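Local coordinates for carbohydrate kinase, FGGY (Novosphingobium aromaticivorans, PDB 3H6E), which probably phosphorylates a carbohydrate substrate, acting as a sugar kinase of the FGGY family, at residues 296-308 against 337-349. Sequence-based numbering, arbitrary orientation.
Sequences ARFMGGREIETLI and MILPTLMRGFGPY
One face of the F346 ring is met by the terminal methyl CE of selenomethionine M299, which is placed over the ring, although the modelled approach is too close for its exact fit to be relied on. Behind it, SE stands above the same face, 4.9 Å from the F346 ring centroid, a distant Met-aromatic contact. The ring edge has M343 O in its plane. In F298 the ring edge meets E303 OE2 in plane, while its CB packs 3.5 Å from P348 CD. Next to it G347 CA lies close against F298 CB, and its C-H is directed almost straight at R297 O, 3.4 Å from CA, a CA-H...O contact. These contacts lie in the C-terminal domain of the actin-like ATPase fold, where strand 292-298 passes through the N-cap residue M299 into helix 300-308, and the loop after strand 337-339, with a type II turn at 343-346, runs alongside both. Buried E303 reaches across from the helix, its CG beside the backbone N (chi1 -45°) and the chain extended beyond: OE1 accepts a hydrogen bond from L342 N at 2.9 Å (N-H...O 157°), which comes from above the carboxylate plane, and is also hydrogen-bonded to Y373 OH of helix 363-384. T341 OG1, which accepts a hydrogen bond from M343 N at 3.2 Å in an ST turn, lies beside this carboxylate. A water links E303 OE2 to M299 N, each 2.9 Å from it, and more weakly to F346 O. An alanine at E303 would keep neither acceptor, and would probably leave L342 N and the Y373 hydroxyl without their mate and the bridging water less firmly placed. Farther along the helix, L307 CD2 meets L342 CD2 at 3.5 Å, the two side chains crossing at about a right angle; one residue before E303, R302 lays its CG against CG and SE of selenomethionine M343.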
loop_
_atom_site.group_PDB
_atom_site.type_symbol
_atom_site.label_atom_id
_atom_site.label_comp_id
_atom_site.label_asym_id
_atom_site.label_seq_id
_atom_site.Cartn_x
_atom_site.Cartn_y
_atom_site.Cartn_z
ATOM N N ALA A 296 3.320 -9.725 3.291
ATOM C CA ALA A 296 4.339 -9.802 4.330
ATOM C C ALA A 296 5.245 -8.590 4.211
ATOM O O ALA A 296 5.727 -8.283 3.121
ATOM C CB ALA A 296 5.144 -11.076 4.193
ATOM N N ARG A 297 5.468 -7.891 5.317
ATOM C CA ARG A 297 6.379 -6.752 5.299
ATOM C C ARG A 297 7.511 -6.826 6.318
ATOM O O ARG A 297 7.525 -7.674 7.214
ATOM C CB ARG A 297 5.636 -5.409 5.434
ATOM C CG ARG A 297 4.173 -5.480 5.849
ATOM C CD ARG A 297 3.989 -5.915 7.291
ATOM N NE ARG A 297 4.161 -4.843 8.275
ATOM C CZ ARG A 297 3.232 -3.932 8.568
ATOM N NH1 ARG A 297 2.075 -3.935 7.922
ATOM N NH2 ARG A 297 3.463 -3.008 9.494
ATOM N N PHE A 298 8.468 -5.926 6.135
ATOM C CA PHE A 298 9.517 -5.660 7.107
ATOM C C PHE A 298 10.080 -4.290 6.745
ATOM O O PHE A 298 10.023 -3.881 5.587
ATOM C CB PHE A 298 10.601 -6.745 7.090
ATOM C CG PHE A 298 11.523 -6.681 5.905
ATOM C CD1 PHE A 298 11.124 -7.164 4.670
ATOM C CD2 PHE A 298 12.803 -6.162 6.033
ATOM C CE1 PHE A 298 11.976 -7.115 3.578
ATOM C CE2 PHE A 298 13.662 -6.112 4.946
ATOM C CZ PHE A 298 13.244 -6.589 3.714
HETATM N N MSE A 299 10.596 -3.573 7.734
HETATM C CA MSE A 299 11.019 -2.198 7.508
HETATM C C MSE A 299 12.389 -2.109 6.861
HETATM O O MSE A 299 13.315 -1.521 7.419
HETATM C CB MSE A 299 10.978 -1.408 8.811
HETATM C CG MSE A 299 9.594 -0.882 9.128
HETATM SE SE MSE A 299 9.637 0.538 10.446
HETATM C CE MSE A 299 9.790 -0.584 12.021
ATOM N N GLY A 300 12.497 -2.681 5.670
ATOM C CA GLY A 300 13.750 -2.742 4.946
ATOM C C GLY A 300 14.496 -1.429 4.874
ATOM O O GLY A 300 15.638 -1.341 5.318
ATOM N N GLY A 301 13.854 -0.408 4.315
ATOM C CA GLY A 301 14.490 0.883 4.120
ATOM C C GLY A 301 15.020 1.504 5.397
ATOM O O GLY A 301 16.022 2.218 5.381
ATOM N N ARG A 302 14.346 1.231 6.508
ATOM C CA ARG A 302 14.739 1.787 7.795
ATOM C C ARG A 302 16.027 1.148 8.306
ATOM O O ARG A 302 16.873 1.817 8.903
ATOM C CB ARG A 302 13.620 1.599 8.819
ATOM C CG ARG A 302 14.061 1.803 10.255
ATOM C CD ARG A 302 14.489 3.237 10.510
ATOM N NE ARG A 302 13.365 4.167 10.430
ATOM C CZ ARG A 302 12.593 4.495 11.462
ATOM N NH1 ARG A 302 12.824 3.972 12.661
ATOM N NH2 ARG A 302 11.593 5.352 11.297
ATOM N N GLU A 303 16.172 -0.152 8.071
ATOM C CA GLU A 303 17.352 -0.873 8.532
ATOM C C GLU A 303 18.568 -0.485 7.702
ATOM O O GLU A 303 19.643 -0.211 8.238
ATOM C CB GLU A 303 17.114 -2.379 8.468
ATOM C CG GLU A 303 15.761 -2.800 9.030
ATOM C CD GLU A 303 15.692 -4.281 9.339
ATOM O OE1 GLU A 303 16.685 -4.823 9.866
ATOM O OE2 GLU A 303 14.644 -4.901 9.060
ATOM N N ILE A 304 18.389 -0.457 6.389
ATOM C CA ILE A 304 19.443 -0.015 5.493
ATOM C C ILE A 304 19.961 1.366 5.905
ATOM O O ILE A 304 21.170 1.592 5.964
ATOM C CB ILE A 304 18.954 0.014 4.033
ATOM C CG1 ILE A 304 18.701 -1.415 3.534
ATOM C CG2 ILE A 304 19.962 0.728 3.151
ATOM C CD1 ILE A 304 18.258 -1.507 2.079
ATOM N N GLU A 305 19.037 2.278 6.204
ATOM C CA GLU A 305 19.394 3.642 6.580
ATOM C C GLU A 305 20.171 3.681 7.890
ATOM O O GLU A 305 21.037 4.533 8.080
ATOM C CB GLU A 305 18.148 4.516 6.699
ATOM C CG GLU A 305 18.455 6.004 6.751
ATOM C CD GLU A 305 17.409 6.791 7.513
ATOM O OE1 GLU A 305 16.637 7.532 6.868
ATOM O OE2 GLU A 305 17.357 6.661 8.759
ATOM N N THR A 306 19.849 2.768 8.800
ATOM C CA THR A 306 20.613 2.654 10.032
ATOM C C THR A 306 22.062 2.357 9.671
ATOM O O THR A 306 22.985 2.937 10.241
ATOM C CB THR A 306 20.075 1.537 10.942
ATOM O OG1 THR A 306 18.661 1.690 11.114
ATOM C CG2 THR A 306 20.758 1.581 12.305
ATOM N N LEU A 307 22.246 1.461 8.703
ATOM C CA LEU A 307 23.576 1.042 8.266
ATOM C C LEU A 307 24.364 2.138 7.544
ATOM O O LEU A 307 25.531 2.364 7.844
ATOM C CB LEU A 307 23.488 -0.193 7.362
ATOM C CG LEU A 307 23.391 -1.586 7.992
ATOM C CD1 LEU A 307 23.953 -1.567 9.405
ATOM C CD2 LEU A 307 21.962 -2.104 7.979
ATOM N N ILE A 308 23.734 2.809 6.585
ATOM C CA ILE A 308 24.439 3.795 5.766
ATOM C C ILE A 308 24.355 5.221 6.321
ATOM O O ILE A 308 24.970 6.140 5.783
ATOM C CB ILE A 308 23.991 3.746 4.286
ATOM C CG1 ILE A 308 22.469 3.784 4.173
ATOM C CG2 ILE A 308 24.532 2.499 3.610
ATOM C CD1 ILE A 308 21.898 5.174 4.142
HETATM N N MSE A 337 28.786 -10.214 6.501
HETATM C CA MSE A 337 27.328 -10.151 6.480
HETATM C C MSE A 337 26.664 -9.546 7.726
HETATM O O MSE A 337 27.323 -9.263 8.729
HETATM C CB MSE A 337 26.760 -11.540 6.210
HETATM C CG MSE A 337 26.974 -12.506 7.348
HETATM SE SE MSE A 337 26.538 -14.323 6.824
HETATM C CE MSE A 337 26.131 -15.028 8.594
ATOM N N ILE A 338 25.347 -9.367 7.633
ATOM C CA ILE A 338 24.540 -8.714 8.664
ATOM C C ILE A 338 23.424 -9.633 9.137
ATOM O O ILE A 338 22.704 -10.206 8.324
ATOM C CB ILE A 338 23.862 -7.449 8.105
ATOM C CG1 ILE A 338 24.894 -6.508 7.484
ATOM C CG2 ILE A 338 23.041 -6.751 9.186
ATOM C CD1 ILE A 338 24.287 -5.465 6.558
ATOM N N LEU A 339 23.263 -9.761 10.449
ATOM C CA LEU A 339 22.183 -10.568 11.007
ATOM C C LEU A 339 21.012 -9.698 11.478
ATOM O O LEU A 339 21.219 -8.639 12.065
ATOM C CB LEU A 339 22.703 -11.428 12.158
ATOM C CG LEU A 339 23.974 -12.234 11.877
ATOM C CD1 LEU A 339 24.267 -13.172 13.030
ATOM C CD2 LEU A 339 23.858 -13.011 10.578
ATOM N N PRO A 340 19.776 -10.147 11.205
ATOM C CA PRO A 340 18.534 -9.481 11.622
ATOM C C PRO A 340 18.391 -9.493 13.140
ATOM O O PRO A 340 18.898 -10.415 13.774
ATOM C CB PRO A 340 17.439 -10.359 11.002
ATOM C CG PRO A 340 18.116 -11.120 9.911
ATOM C CD PRO A 340 19.512 -11.349 10.399
ATOM N N THR A 341 17.705 -8.507 13.714
ATOM C CA THR A 341 17.070 -7.437 12.955
ATOM C C THR A 341 17.491 -6.076 13.496
ATOM O O THR A 341 17.940 -5.963 14.638
ATOM C CB THR A 341 15.530 -7.522 13.047
ATOM O OG1 THR A 341 14.941 -6.530 12.198
ATOM C CG2 THR A 341 15.070 -7.286 14.475
ATOM N N LEU A 342 17.330 -5.041 12.679
ATOM C CA LEU A 342 17.657 -3.683 13.100
ATOM C C LEU A 342 16.410 -2.889 13.497
ATOM O O LEU A 342 16.505 -1.723 13.871
ATOM C CB LEU A 342 18.449 -2.950 12.012
ATOM C CG LEU A 342 19.817 -3.561 11.693
ATOM C CD1 LEU A 342 19.698 -4.610 10.590
ATOM C CD2 LEU A 342 20.821 -2.485 11.302
HETATM N N MSE A 343 15.248 -3.534 13.411
HETATM C CA MSE A 343 13.987 -2.944 13.860
HETATM C C MSE A 343 13.195 -3.895 14.753
HETATM O O MSE A 343 12.196 -4.470 14.315
HETATM C CB MSE A 343 13.115 -2.541 12.669
HETATM C CG MSE A 343 13.326 -1.122 12.179
HETATM SE SE MSE A 343 13.362 0.224 13.599
HETATM C CE MSE A 343 11.626 -0.057 14.432
ATOM N N ARG A 344 13.640 -4.045 16.000
ATOM C CA ARG A 344 12.972 -4.908 16.973
ATOM C C ARG A 344 11.456 -4.818 16.869
ATOM O O ARG A 344 10.892 -3.726 16.899
ATOM C CB ARG A 344 13.395 -4.544 18.398
ATOM C CG ARG A 344 14.720 -5.128 18.829
ATOM C CD ARG A 344 14.588 -6.594 19.198
ATOM N NE ARG A 344 13.928 -6.787 20.487
ATOM C CZ ARG A 344 13.960 -7.930 21.166
ATOM N NH1 ARG A 344 14.621 -8.972 20.681
ATOM N NH2 ARG A 344 13.336 -8.038 22.331
ATOM N N GLY A 345 10.802 -5.968 16.747
ATOM C CA GLY A 345 9.353 -6.019 16.715
ATOM C C GLY A 345 8.729 -5.951 15.331
ATOM O O GLY A 345 7.509 -5.960 15.201
ATOM N N PHE A 346 9.556 -5.893 14.292
ATOM C CA PHE A 346 9.044 -5.747 12.936
ATOM C C PHE A 346 9.674 -6.744 11.975
ATOM O O PHE A 346 10.846 -7.103 12.109
ATOM C CB PHE A 346 9.279 -4.321 12.430
ATOM C CG PHE A 346 8.615 -3.267 13.266
ATOM C CD1 PHE A 346 7.353 -2.797 12.936
ATOM C CD2 PHE A 346 9.245 -2.752 14.384
ATOM C CE1 PHE A 346 6.737 -1.827 13.703
ATOM C CE2 PHE A 346 8.636 -1.784 15.156
ATOM C CZ PHE A 346 7.378 -1.321 14.813
ATOM N N GLY A 347 8.888 -7.184 11.000
ATOM C CA GLY A 347 9.380 -8.094 9.987
ATOM C C GLY A 347 9.289 -9.555 10.381
ATOM O O GLY A 347 8.660 -9.905 11.384
ATOM N N PRO A 348 9.918 -10.423 9.578
ATOM C CA PRO A 348 9.931 -11.873 9.786
ATOM C C PRO A 348 10.768 -12.277 10.995
ATOM O O PRO A 348 10.527 -13.339 11.562
ATOM C CB PRO A 348 10.578 -12.407 8.503
ATOM C CG PRO A 348 10.468 -11.294 7.515
ATOM C CD PRO A 348 10.567 -10.044 8.314
ATOM N N TYR A 349 11.734 -11.447 11.380
ATOM C CA TYR A 349 12.621 -11.775 12.495
ATOM C C TYR A 349 12.547 -10.737 13.607
ATOM O O TYR A 349 13.562 -10.123 13.942
ATOM C CB TYR A 349 14.069 -11.873 12.013
ATOM C CG TYR A 349 14.273 -12.774 10.819
ATOM C CD1 TYR A 349 14.568 -14.120 10.983
ATOM C CD2 TYR A 349 14.177 -12.277 9.528
ATOM C CE1 TYR A 349 14.757 -14.947 9.892
ATOM C CE2 TYR A 349 14.366 -13.095 8.431
ATOM C CZ TYR A 349 14.655 -14.427 8.621
ATOM O OH TYR A 349 14.851 -15.241 7.535
HETATM O O HOH W 1 11.858 -4.944 9.996
#